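Local coordinates for protein L-lysine 6-monooxygenase (Pseudomonas syringae pv. tomato, PDB 5CQF) that probably hydroxylates the side-chain amine of L-lysine or a related amino acid in siderophore biosynthesis, as an FAD-dependent, NADP-linked monooxygenase of the lysine/ornithine N-hydroxylase family, at residues A[69-74]-A[249-254]; A[109-114]-A[212-217]; A[397-400]-A[405-408]; A[76-79]-A[84-87]; A[90-95]-A[118-123]. All coordinates share one frame; numbering follows the deposited sequence.

Contact 1 (A[69-74]-A[249-254]); sequences INHHVF and FPNRVF
Asn251 lays its amide obliquely against His71, the two planes 47° apart, with the carbonyl end of the amide foremost. OD1 of Asn251 lies 3.4 Å from His71 CB and 3.8 Å from CD2 of its imidazole. The amide nitrogen is turned the other way, toward the backbone of Asn70, but Asn251 ND2 comes no nearer than 4.1 Å to Asn70 O. His71 holds CG between its backbone N and carbonyl carbon (chi1 60°), which turns the imidazole over its own chain toward the next residue; there His71 ND1 donates to His72 O at 2.9 Å, with the acceptor close to the ring plane. His72 ND1 plays the opposite part, accepting from Phe74 N at 3.2 Å. Asn70 is the centre of an inverse gamma turn, and its own amide reaches Asp286. His72 meets Phe102 of the second subunit edge-to-face. The contact thus joins the loop before helix 89-96 to the turn before helix 255-264 by a small polar surface. Both ends of the Asn251 amide are bonded to residues flanking 69-74: ND2 donates to Asp68, just before it, and OD1 accepts from Arg75, just after. The orientation of the amide against His71 therefore rests on these flanking hydrogen bonds, while the direct meeting of the two side chains is van der Waals.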
# COMPACT_ATOMS: atom_id res chain seq x y z
N ILE A 69 11.96 -12.44 -1.23
CA ILE A 69 11.96 -11.95 -2.63
C ILE A 69 11.13 -10.69 -2.74
O ILE A 69 10.70 -10.30 -3.82
CB ILE A 69 11.48 -13.01 -3.71
CG1 ILE A 69 10.19 -13.75 -3.32
CG2 ILE A 69 12.54 -14.07 -3.93
CD1 ILE A 69 8.95 -12.91 -3.28
N ASN A 70 10.90 -10.05 -1.61
CA ASN A 70 10.18 -8.78 -1.61
C ASN A 70 11.25 -7.69 -1.80
O ASN A 70 11.68 -7.00 -0.86
CB ASN A 70 9.37 -8.65 -0.32
CG ASN A 70 8.50 -7.42 -0.30
OD1 ASN A 70 8.69 -6.50 -1.07
ND2 ASN A 70 7.56 -7.38 0.62
N HIS A 71 11.72 -7.63 -3.04
CA HIS A 71 12.70 -6.66 -3.49
C HIS A 71 12.41 -6.23 -4.92
O HIS A 71 11.60 -6.83 -5.66
CB HIS A 71 14.13 -7.19 -3.35
CG HIS A 71 14.42 -8.42 -4.13
ND1 HIS A 71 14.40 -8.46 -5.51
CD2 HIS A 71 14.78 -9.66 -3.73
CE1 HIS A 71 14.72 -9.68 -5.92
NE2 HIS A 71 14.97 -10.43 -4.86
N HIS A 72 13.10 -5.18 -5.32
CA HIS A 72 12.86 -4.58 -6.60
C HIS A 72 13.32 -5.56 -7.70
O HIS A 72 14.25 -6.33 -7.54
CB HIS A 72 13.58 -3.23 -6.71
CG HIS A 72 13.05 -2.40 -7.80
ND1 HIS A 72 13.58 -2.45 -9.06
CD2 HIS A 72 11.96 -1.62 -7.87
CE1 HIS A 72 12.85 -1.70 -9.86
NE2 HIS A 72 11.86 -1.19 -9.16
N VAL A 73 12.62 -5.48 -8.82
CA VAL A 73 12.83 -6.35 -9.96
C VAL A 73 14.22 -6.18 -10.64
O VAL A 73 14.70 -7.08 -11.24
CB VAL A 73 11.58 -6.21 -10.88
CG1 VAL A 73 11.67 -4.97 -11.77
CG2 VAL A 73 11.32 -7.46 -11.68
N PHE A 74 14.91 -5.06 -10.46
CA PHE A 74 16.27 -4.87 -10.95
C PHE A 74 17.31 -5.69 -10.24
O PHE A 74 18.43 -5.87 -10.74
CB PHE A 74 16.74 -3.42 -10.81
CG PHE A 74 16.07 -2.45 -11.74
CD1 PHE A 74 15.59 -2.84 -12.97
CD2 PHE A 74 15.97 -1.13 -11.38
CE1 PHE A 74 14.98 -1.92 -13.82
CE2 PHE A 74 15.39 -0.20 -12.22
CZ PHE A 74 14.88 -0.59 -13.44
N PHE A 249 18.03 -8.84 5.70
CA PHE A 249 19.03 -7.77 5.79
C PHE A 249 19.35 -7.16 4.44
O PHE A 249 19.30 -5.95 4.29
CB PHE A 249 20.29 -8.30 6.48
CG PHE A 249 21.32 -7.24 6.79
CD1 PHE A 249 21.28 -6.55 7.99
CD2 PHE A 249 22.38 -7.00 5.91
CE1 PHE A 249 22.26 -5.61 8.30
CE2 PHE A 249 23.36 -6.06 6.23
CZ PHE A 249 23.29 -5.36 7.42
N PRO A 250 19.65 -7.99 3.43
CA PRO A 250 20.04 -7.43 2.13
C PRO A 250 18.94 -6.61 1.42
O PRO A 250 19.24 -5.85 0.49
CB PRO A 250 20.37 -8.67 1.30
CG PRO A 250 20.55 -9.78 2.28
CD PRO A 250 19.62 -9.46 3.42
N ASN A 251 17.69 -6.74 1.88
CA ASN A 251 16.58 -5.92 1.39
C ASN A 251 16.31 -4.66 2.20
O ASN A 251 15.50 -3.84 1.81
CB ASN A 251 15.34 -6.78 1.26
CG ASN A 251 15.54 -7.90 0.25
OD1 ASN A 251 16.24 -7.73 -0.74
ND2 ASN A 251 14.96 -9.07 0.52
N ARG A 252 17.03 -4.47 3.29
CA ARG A 252 16.92 -3.27 4.10
C ARG A 252 18.05 -2.31 3.87
O ARG A 252 17.85 -1.11 3.98
CB ARG A 252 16.88 -3.63 5.59
CG ARG A 252 15.63 -4.38 5.99
CD ARG A 252 14.39 -3.48 5.96
NE ARG A 252 14.46 -2.45 7.01
CZ ARG A 252 14.21 -2.66 8.30
NH1 ARG A 252 13.82 -3.84 8.72
NH2 ARG A 252 14.33 -1.67 9.17
N VAL A 253 19.24 -2.82 3.59
CA VAL A 253 20.42 -2.00 3.36
C VAL A 253 21.28 -2.57 2.25
O VAL A 253 21.13 -3.73 1.92
CB VAL A 253 21.30 -1.89 4.62
CG1 VAL A 253 20.60 -1.05 5.67
CG2 VAL A 253 21.66 -3.25 5.18
N PHE A 254 22.16 -1.74 1.69
CA PHE A 254 23.08 -2.19 0.65
C PHE A 254 24.18 -2.96 1.35
O PHE A 254 25.09 -2.36 1.94
CB PHE A 254 23.65 -1.01 -0.14
CG PHE A 254 24.49 -1.40 -1.32
CD1 PHE A 254 23.95 -2.14 -2.36
CD2 PHE A 254 25.82 -1.00 -1.41
CE1 PHE A 254 24.72 -2.49 -3.46
CE2 PHE A 254 26.60 -1.35 -2.50
CZ PHE A 254 26.05 -2.09 -3.53

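Contact 2 (A[109-114]-A[212-217]); sequences ASRHEW and SGQSAS
Arg111 and Gln214 meet across two helix starts, and the second belongs to a strand-turn-helix with a GxGxxA pattern that is consistent with a Rossmann-type dinucleotide site, probably for NADP(H) in this family. The backbones stand well apart, 13.1 Å between CA of Arg111 and CA of Gln214, and the gap is spanned by two long side chains running past each other in opposite directions. Both leave with CG anti to the backbone N (chi1 176° for Arg111, -173° for Gln214). Their flat ends are nearly coplanar, 7° apart, with the amide nitrogen at the guanidinium edge. As two donors they do not bond to each other; Glu218 takes one with each oxygen, OE1 in a salt bridge with Arg111 NH1 and OE2 accepting from Gln214 NE2, while Gln214 OE1 accepts from Asp286 N. This loose meeting buries little surface. The firmer packing is on helix 111-125 itself: Trp114 is buried among the rings of Phe89, His71 and Phe412, and Glu113 is inserted against helices 89-96 and 99-105, paired with Arg98. At the subunit boundary, Ser110 is the N-cap of helix 111-125: its OG accepts from Glu113 N at 3.1 Å and also bonds to Glu299 of the fourth subunit. Gly213 holds the equivalent position before helix 214-226. Between the two long side chains, the closest atoms are Arg111 NH2 and Gln214 NE2, 3.3 Å apart.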
# COMPACT_ATOMS: atom_id res chain seq x y z
N ALA A 109 7.46 -9.69 -7.68
CA ALA A 109 7.36 -10.93 -8.37
C ALA A 109 7.30 -12.01 -7.34
O ALA A 109 7.92 -11.88 -6.30
CB ALA A 109 8.59 -11.12 -9.22
N SER A 110 6.64 -13.11 -7.66
CA SER A 110 6.50 -14.19 -6.72
C SER A 110 7.71 -15.09 -6.76
O SER A 110 8.49 -15.09 -7.71
CB SER A 110 5.23 -15.01 -7.01
OG SER A 110 5.36 -15.71 -8.25
N ARG A 111 7.88 -15.84 -5.69
CA ARG A 111 8.85 -16.90 -5.65
C ARG A 111 8.77 -17.79 -6.89
O ARG A 111 9.77 -18.13 -7.48
CB ARG A 111 8.62 -17.74 -4.42
CG ARG A 111 9.54 -18.95 -4.34
CD ARG A 111 9.71 -19.42 -2.90
NE ARG A 111 10.18 -18.32 -2.06
CZ ARG A 111 10.33 -18.40 -0.74
NH1 ARG A 111 10.05 -19.54 -0.12
NH2 ARG A 111 10.74 -17.34 -0.05
N HIS A 112 7.56 -18.17 -7.25
CA HIS A 112 7.36 -19.06 -8.40
C HIS A 112 7.89 -18.41 -9.70
O HIS A 112 8.57 -19.05 -10.49
CB HIS A 112 5.87 -19.46 -8.46
CG HIS A 112 5.45 -20.16 -9.71
ND1 HIS A 112 5.97 -21.38 -10.10
CD2 HIS A 112 4.50 -19.85 -10.62
CE1 HIS A 112 5.38 -21.77 -11.22
NE2 HIS A 112 4.49 -20.85 -11.56
N GLU A 113 7.63 -17.11 -9.86
CA GLU A 113 8.13 -16.38 -11.01
C GLU A 113 9.67 -16.29 -11.01
O GLU A 113 10.31 -16.56 -12.04
CB GLU A 113 7.47 -15.00 -11.17
CG GLU A 113 7.78 -14.38 -12.54
CD GLU A 113 6.92 -13.19 -12.95
OE1 GLU A 113 6.35 -12.47 -12.09
OE2 GLU A 113 6.81 -12.94 -14.17
N TRP A 114 10.26 -15.95 -9.88
CA TRP A 114 11.73 -15.93 -9.80
C TRP A 114 12.37 -17.30 -10.10
O TRP A 114 13.41 -17.36 -10.75
CB TRP A 114 12.21 -15.46 -8.43
CG TRP A 114 12.07 -14.01 -8.21
CD1 TRP A 114 11.19 -13.38 -7.36
CD2 TRP A 114 12.82 -12.99 -8.83
NE1 TRP A 114 11.37 -12.02 -7.42
CE2 TRP A 114 12.38 -11.77 -8.31
CE3 TRP A 114 13.84 -12.99 -9.77
CZ2 TRP A 114 12.89 -10.58 -8.73
CZ3 TRP A 114 14.34 -11.81 -10.19
CH2 TRP A 114 13.88 -10.64 -9.68
N SER A 212 12.44 -18.82 14.24
CA SER A 212 11.86 -17.49 14.15
C SER A 212 12.04 -16.78 12.80
O SER A 212 11.50 -15.70 12.61
CB SER A 212 12.41 -16.62 15.28
OG SER A 212 12.07 -17.16 16.56
N GLY A 213 12.80 -17.36 11.88
CA GLY A 213 13.01 -16.77 10.56
C GLY A 213 11.96 -17.12 9.51
O GLY A 213 10.92 -17.73 9.80
N GLN A 214 12.25 -16.75 8.27
CA GLN A 214 11.30 -16.90 7.19
C GLN A 214 10.99 -18.36 6.88
O GLN A 214 9.87 -18.68 6.52
CB GLN A 214 11.75 -16.18 5.91
CG GLN A 214 10.66 -16.19 4.84
CD GLN A 214 10.76 -15.10 3.81
OE1 GLN A 214 11.19 -13.96 4.09
NE2 GLN A 214 10.33 -15.42 2.60
N SER A 215 11.95 -19.25 7.03
CA SER A 215 11.69 -20.65 6.74
C SER A 215 10.66 -21.19 7.73
O SER A 215 9.79 -21.96 7.34
CB SER A 215 12.97 -21.48 6.78
OG SER A 215 13.91 -20.97 5.85
N ALA A 216 10.78 -20.78 8.99
CA ALA A 216 9.81 -21.13 10.01
C ALA A 216 8.44 -20.55 9.68
O ALA A 216 7.42 -21.21 9.83
CB ALA A 216 10.26 -20.67 11.39
N SER A 217 8.40 -19.31 9.26
CA SER A 217 7.13 -18.66 8.96
C SER A 217 6.42 -19.39 7.82
O SER A 217 5.24 -19.77 7.92
CB SER A 217 7.40 -17.21 8.60
OG SER A 217 6.19 -16.51 8.48

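Contact 3 (A[397-400]-A[405-408]); sequences NGLS and GISD
Leu399 is held by its backbone N and packed along its side chain by the returning chain. The backbone N of Leu399 donates to Asp408 OD1 at 3.0 Å (158° at the hydrogen), arriving from well above the carboxylate plane, while the leucine side chain lies alongside Ile406, both pointing the same way. The apolar touch is Leu399 CD1 to Ile406 CG2, 4.1 Å, and Leu399 CB rests 3.6 Å from Ile406 O. With CG anti to its backbone N (chi1 -162°), Asp408 swings its carboxylate back over 397-400; Asp408 CB sits 3.1 Å from Leu399 O, and OD1 passes 3.8 Å from CA of Gly398. Further out, Leu399 and Ile406 both pack on Val259 of helix 255-264, and Leu399 also meets Leu414 of helix 412-428. Asn397 bonds through OD1 to Arg418 of the latter helix. Between the segments lies the single-turn helix 401-404: Ser400 is its N-cap, with OG accepting from Ser403 N, and Gly405 leaves it with positive phi, which favours glycine. This short helical excursion, closed by a side-chain-to-backbone bond, connects helix 412-428 to strand 393-396, outermost within this chain in the parallel sheet that also holds strand 16-19, in what is probably the FAD-binding Rossmann-like domain.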
# COMPACT_ATOMS: atom_id res chain seq x y z
N ASN A 397 32.09 -18.47 -2.85
CA ASN A 397 31.08 -17.55 -3.40
C ASN A 397 29.84 -17.45 -2.52
O ASN A 397 28.75 -17.90 -2.89
CB ASN A 397 30.70 -17.97 -4.82
CG ASN A 397 29.99 -16.89 -5.58
OD1 ASN A 397 29.71 -15.83 -5.04
ND2 ASN A 397 29.69 -17.16 -6.85
N GLY A 398 30.00 -16.83 -1.36
CA GLY A 398 28.88 -16.68 -0.42
C GLY A 398 29.27 -15.73 0.71
O GLY A 398 30.43 -15.34 0.83
N LEU A 399 28.28 -15.34 1.49
CA LEU A 399 28.50 -14.59 2.71
C LEU A 399 28.55 -15.51 3.92
O LEU A 399 28.11 -16.66 3.86
CB LEU A 399 27.40 -13.54 2.88
CG LEU A 399 27.51 -12.37 1.89
CD1 LEU A 399 26.29 -11.49 1.97
CD2 LEU A 399 28.76 -11.55 2.16
N SER A 400 29.13 -15.00 5.00
CA SER A 400 29.09 -15.62 6.34
C SER A 400 29.35 -14.54 7.38
O SER A 400 30.04 -13.55 7.10
CB SER A 400 30.15 -16.71 6.50
OG SER A 400 31.46 -16.21 6.33
N GLY A 405 30.70 -10.60 8.17
CA GLY A 405 29.79 -9.87 9.04
C GLY A 405 28.30 -10.02 8.74
O GLY A 405 27.46 -9.48 9.47
N ILE A 406 27.97 -10.78 7.69
CA ILE A 406 26.58 -11.02 7.31
C ILE A 406 26.30 -12.50 7.02
O ILE A 406 27.11 -13.22 6.43
CB ILE A 406 26.20 -10.24 6.04
CG1 ILE A 406 26.39 -8.74 6.25
CG2 ILE A 406 24.75 -10.50 5.68
CD1 ILE A 406 26.36 -7.96 4.94
N SER A 407 25.12 -12.91 7.44
CA SER A 407 24.61 -14.26 7.24
C SER A 407 24.46 -14.53 5.74
O SER A 407 24.28 -13.60 4.96
CB SER A 407 23.27 -14.38 8.01
OG SER A 407 22.52 -15.48 7.57
N ASP A 408 24.61 -15.79 5.32
CA ASP A 408 24.53 -16.08 3.89
C ASP A 408 23.09 -15.95 3.42
O ASP A 408 22.18 -16.34 4.11
CB ASP A 408 25.09 -17.46 3.53
CG ASP A 408 25.41 -17.58 2.02
OD1 ASP A 408 25.49 -16.53 1.33
OD2 ASP A 408 25.59 -18.71 1.53

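Contact 4 (A[76-79]-A[84-87]); sequences DLVT and RSRF
Val78 overlaps Ser85 with its branched end: CG2 of Val78 rests 3.6 Å from Ser85 CB, and the same methyl lies equally near the serine hydroxyl. Val78 CG1 reaches CB of Phe87 at 4.0 Å, with the two side chains crossing at about a right angle. CG1 stands anti to the carbonyl carbon (chi1 -60°) and CG2 between the two backbone branches, and both methyls touch both residues: Val78 CG2 also lies 3.6 Å from Phe87 C, and Val78 CG1 3.8 Å from Ser85 OG. The phenyl ring itself leads off from this meeting toward helices 23-37 and 111-125, and its face carries the Arg86 side chain, whose guanidinium has Phe87 CZ over its centre. The loop between helices 57-64 and 89-96 is folded here by an Asx turn and an ST turn. Asp76 OD1 accepts from Val78 N at 2.8 Å, from above the carboxylate plane, an Asx turn, and from Thr79 N at 2.7 Å through the syn lone pair, completing an Asx motif. Asp76 OD2 is bound in turn by Thr79 OG1 at 2.7 Å, and Phe89 N also donates to it, so both carboxylate oxygens have two donors and the group is fixed in rotation. Ser85 forms the ST turn, its OG accepting from Phe87 N at 3.2 Å while also bonding to Asp34 of helix 23-37. Beside this buried core, Arg84 forms a salt bridge with Glu37 of the second subunit.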
# COMPACT_ATOMS: atom_id res chain seq x y z
N ASP A 76 18.14 -8.69 -9.79
CA ASP A 76 18.08 -10.00 -10.42
C ASP A 76 19.49 -10.56 -10.49
O ASP A 76 20.38 -10.05 -9.79
CB ASP A 76 17.40 -9.90 -11.81
CG ASP A 76 18.19 -9.06 -12.84
OD1 ASP A 76 19.41 -8.91 -12.76
OD2 ASP A 76 17.55 -8.53 -13.77
N LEU A 77 19.72 -11.59 -11.32
CA LEU A 77 21.03 -12.28 -11.36
C LEU A 77 22.09 -11.56 -12.13
O LEU A 77 23.24 -12.02 -12.10
CB LEU A 77 20.91 -13.69 -11.95
CG LEU A 77 20.30 -14.72 -11.03
CD1 LEU A 77 20.00 -15.98 -11.81
CD2 LEU A 77 21.18 -15.04 -9.81
N VAL A 78 21.75 -10.49 -12.86
CA VAL A 78 22.77 -9.82 -13.72
C VAL A 78 22.79 -8.32 -13.73
O VAL A 78 23.85 -7.74 -13.87
CB VAL A 78 22.67 -10.27 -15.20
CG1 VAL A 78 22.89 -11.76 -15.27
CG2 VAL A 78 21.32 -9.91 -15.82
N THR A 79 21.62 -7.72 -13.61
CA THR A 79 21.42 -6.30 -13.84
C THR A 79 22.28 -5.41 -12.95
O THR A 79 22.76 -4.40 -13.42
CB THR A 79 19.92 -5.95 -13.69
OG1 THR A 79 19.18 -6.56 -14.74
CG2 THR A 79 19.66 -4.44 -13.67
N ARG A 84 22.69 -4.52 -19.39
CA ARG A 84 22.56 -4.83 -20.79
C ARG A 84 22.64 -6.33 -21.05
O ARG A 84 22.47 -6.77 -22.18
CB ARG A 84 23.65 -4.12 -21.58
CG ARG A 84 23.66 -2.64 -21.32
CD ARG A 84 24.60 -1.96 -22.27
NE ARG A 84 24.06 -1.94 -23.64
CZ ARG A 84 24.76 -1.55 -24.71
NH1 ARG A 84 26.01 -1.15 -24.60
NH2 ARG A 84 24.19 -1.57 -25.91
N SER A 85 22.90 -7.10 -20.02
CA SER A 85 22.96 -8.54 -20.15
C SER A 85 21.70 -9.08 -20.80
O SER A 85 20.61 -8.58 -20.57
CB SER A 85 23.15 -9.16 -18.78
OG SER A 85 23.13 -10.57 -18.83
N ARG A 86 21.84 -10.14 -21.59
CA ARG A 86 20.67 -10.74 -22.18
C ARG A 86 19.89 -11.63 -21.20
O ARG A 86 18.81 -12.09 -21.54
CB ARG A 86 21.03 -11.46 -23.48
CG ARG A 86 21.69 -12.81 -23.38
CD ARG A 86 22.27 -13.16 -24.75
NE ARG A 86 22.87 -14.49 -24.79
CZ ARG A 86 24.13 -14.78 -24.45
NH1 ARG A 86 24.97 -13.85 -24.00
NH2 ARG A 86 24.54 -16.03 -24.54
N PHE A 87 20.40 -11.76 -19.97
CA PHE A 87 19.76 -12.55 -18.91
C PHE A 87 19.00 -11.75 -17.85
O PHE A 87 18.59 -12.29 -16.83
CB PHE A 87 20.81 -13.43 -18.27
CG PHE A 87 21.70 -14.08 -19.29
CD1 PHE A 87 21.19 -15.05 -20.15
CD2 PHE A 87 23.02 -13.70 -19.42
CE1 PHE A 87 21.99 -15.66 -21.10
CE2 PHE A 87 23.83 -14.30 -20.36
CZ PHE A 87 23.31 -15.28 -21.21

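Contact 5 (A[90-95]-A[118-123]); sequences AMYLKD and LGWVSR
Two helices cross almost perpendicularly here, 90-95 over 118-123, at a signed angle of 96° with their axes 10.8 Å apart, and the indole of Trp120 carries most of the contact between them. Trp120 extends from its helix with CG anti to the backbone N (chi1 173°), carrying the ring system across to helix 89-96. Tyr92 meets it in a T-shaped (edge-to-face) stack: the phenol edge is turned to the indole face, CD1 of Tyr92 lying 3.6 Å from CG of Trp120, with the Tyr92 plane 68° from that of the five-membered ring. The benzo part lies under the backbone of Tyr92, CA of Tyr92 standing 3.8 Å from the centroid of the Trp120 six-membered ring in a CH-pi contact. At the far rim, CB of selenomethionine Met91 touches CH2 of Trp120 at 4.0 Å. The one polar atom of the indole is used as well: NE1 of Trp120 donates to OD2 of Asp95 at 3.0 Å, the acceptor close to the ring plane and approached on its anti side, somewhat out of the carboxylate plane. This bond ties the exposed turn of one helix to the buried ring of the other and fixes the indole's rotation. Tyr92 OH is held by Asp116 and Arg98, which anchors the hydroxyl end of the second ring. From helix 111-125, Leu118 and Val121 pack on helix 23-37; from helix 89-96, Leu93 packs on Phe102 of helix 99-105, and Met91 reaches Pro83 of the second subunit.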
# COMPACT_ATOMS: atom_id res chain seq x y z
N ALA A 90 14.00 -8.09 -17.20
CA ALA A 90 13.31 -7.38 -18.27
C ALA A 90 13.33 -8.17 -19.58
O ALA A 90 12.30 -8.31 -20.21
CB ALA A 90 13.91 -6.02 -18.46
N MSE A 91 14.47 -8.72 -19.97
CA MSE A 91 14.54 -9.62 -21.12
C MSE A 91 13.74 -10.87 -20.92
O MSE A 91 13.16 -11.40 -21.87
CB MSE A 91 15.96 -10.09 -21.38
CG MSE A 91 16.83 -9.01 -21.98
SE MSE A 91 16.39 -8.71 -23.89
CE MSE A 91 17.22 -10.29 -24.73
N TYR A 92 13.71 -11.41 -19.71
CA TYR A 92 12.82 -12.53 -19.41
C TYR A 92 11.37 -12.17 -19.61
O TYR A 92 10.63 -12.92 -20.22
CB TYR A 92 13.04 -13.03 -17.97
CG TYR A 92 11.99 -13.92 -17.43
CD1 TYR A 92 11.87 -15.21 -17.86
CD2 TYR A 92 11.14 -13.47 -16.48
CE1 TYR A 92 10.90 -16.04 -17.34
CE2 TYR A 92 10.17 -14.27 -15.94
CZ TYR A 92 10.06 -15.56 -16.37
OH TYR A 92 9.08 -16.33 -15.79
N LEU A 93 10.94 -11.04 -19.10
CA LEU A 93 9.53 -10.70 -19.23
C LEU A 93 9.18 -10.48 -20.69
O LEU A 93 8.09 -10.83 -21.11
CB LEU A 93 9.16 -9.44 -18.48
CG LEU A 93 9.07 -9.56 -16.99
CD1 LEU A 93 8.68 -8.21 -16.40
CD2 LEU A 93 8.11 -10.67 -16.62
N LYS A 94 10.07 -9.84 -21.42
CA LYS A 94 9.80 -9.55 -22.81
C LYS A 94 9.74 -10.84 -23.62
O LYS A 94 8.87 -11.01 -24.44
CB LYS A 94 10.88 -8.61 -23.38
CG LYS A 94 10.84 -8.42 -24.88
CD LYS A 94 11.56 -7.13 -25.25
CE LYS A 94 11.38 -6.78 -26.72
NZ LYS A 94 12.36 -7.52 -27.55
N ASP A 95 10.62 -11.78 -23.34
CA ASP A 95 10.57 -13.04 -24.05
C ASP A 95 9.26 -13.79 -23.77
O ASP A 95 8.74 -14.47 -24.65
CB ASP A 95 11.78 -13.89 -23.67
CG ASP A 95 11.89 -15.17 -24.46
OD1 ASP A 95 11.92 -15.11 -25.69
OD2 ASP A 95 12.03 -16.24 -23.83
N LEU A 118 14.83 -18.12 -13.12
CA LEU A 118 16.09 -18.75 -12.85
C LEU A 118 16.32 -19.96 -13.77
O LEU A 118 17.42 -20.16 -14.29
CB LEU A 118 16.11 -19.15 -11.38
CG LEU A 118 17.28 -20.02 -11.02
CD1 LEU A 118 18.49 -19.13 -10.81
CD2 LEU A 118 16.94 -20.81 -9.77
N GLY A 119 15.29 -20.76 -13.99
CA GLY A 119 15.38 -21.84 -15.02
C GLY A 119 15.58 -21.25 -16.41
O GLY A 119 16.30 -21.80 -17.23
N TRP A 120 14.97 -20.10 -16.68
CA TRP A 120 15.10 -19.51 -17.99
C TRP A 120 16.53 -19.05 -18.24
O TRP A 120 17.03 -19.15 -19.36
CB TRP A 120 14.08 -18.38 -18.14
CG TRP A 120 14.15 -17.54 -19.36
CD1 TRP A 120 13.43 -17.71 -20.52
CD2 TRP A 120 14.88 -16.31 -19.53
NE1 TRP A 120 13.71 -16.70 -21.40
CE2 TRP A 120 14.60 -15.83 -20.83
CE3 TRP A 120 15.75 -15.58 -18.72
CZ2 TRP A 120 15.18 -14.67 -21.33
CZ3 TRP A 120 16.33 -14.43 -19.23
CH2 TRP A 120 16.04 -13.99 -20.52
N VAL A 121 17.19 -18.54 -17.22
CA VAL A 121 18.60 -18.16 -17.36
C VAL A 121 19.49 -19.39 -17.41
O VAL A 121 20.37 -19.52 -18.27
CB VAL A 121 19.14 -17.29 -16.20
CG1 VAL A 121 20.58 -16.91 -16.48
CG2 VAL A 121 18.32 -16.03 -16.04
N SER A 122 19.29 -20.29 -16.47
CA SER A 122 20.08 -21.51 -16.42
C SER A 122 20.14 -22.18 -17.80
O SER A 122 21.22 -22.39 -18.35
CB SER A 122 19.53 -22.47 -15.36
OG SER A 122 20.24 -23.68 -15.40
N ARG A 123 18.97 -22.45 -18.37
CA ARG A 123 18.87 -23.08 -19.71
C ARG A 123 19.70 -22.43 -20.80
O ARG A 123 19.89 -23.04 -21.83
CB ARG A 123 17.44 -23.02 -20.23
CG ARG A 123 16.56 -24.16 -19.78
CD ARG A 123 15.20 -24.05 -20.47
NE ARG A 123 14.24 -23.23 -19.71
CZ ARG A 123 13.57 -22.16 -20.18
NH1 ARG A 123 13.74 -21.72 -21.43
NH2 ARG A 123 12.72 -21.53 -19.37

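Contacts 4 and 5 are neighbours, centres about 9 Å apart, where the loop between helices 57-64 and 89-96 packs on helix 111-125; Arg86 O touches Trp120 CH2 at 3.5 Å. Contact 2 uses the start of that same helix, and its segments alternate with those of contact 5 along the chain. Contact 1 encloses contacts 2, 4 and 5 in sequence and touches contact 2 through His71 and Trp114. Contact 3 follows all of them, beyond strand 393-396. Contacts 1, 2, 4 and 5 thus form a connected cluster round helix 111-125, with contact 3 joined to it through contact 1, where Ile406 meets Phe249. Contacts 1, 4 and 5 also border the second subunit.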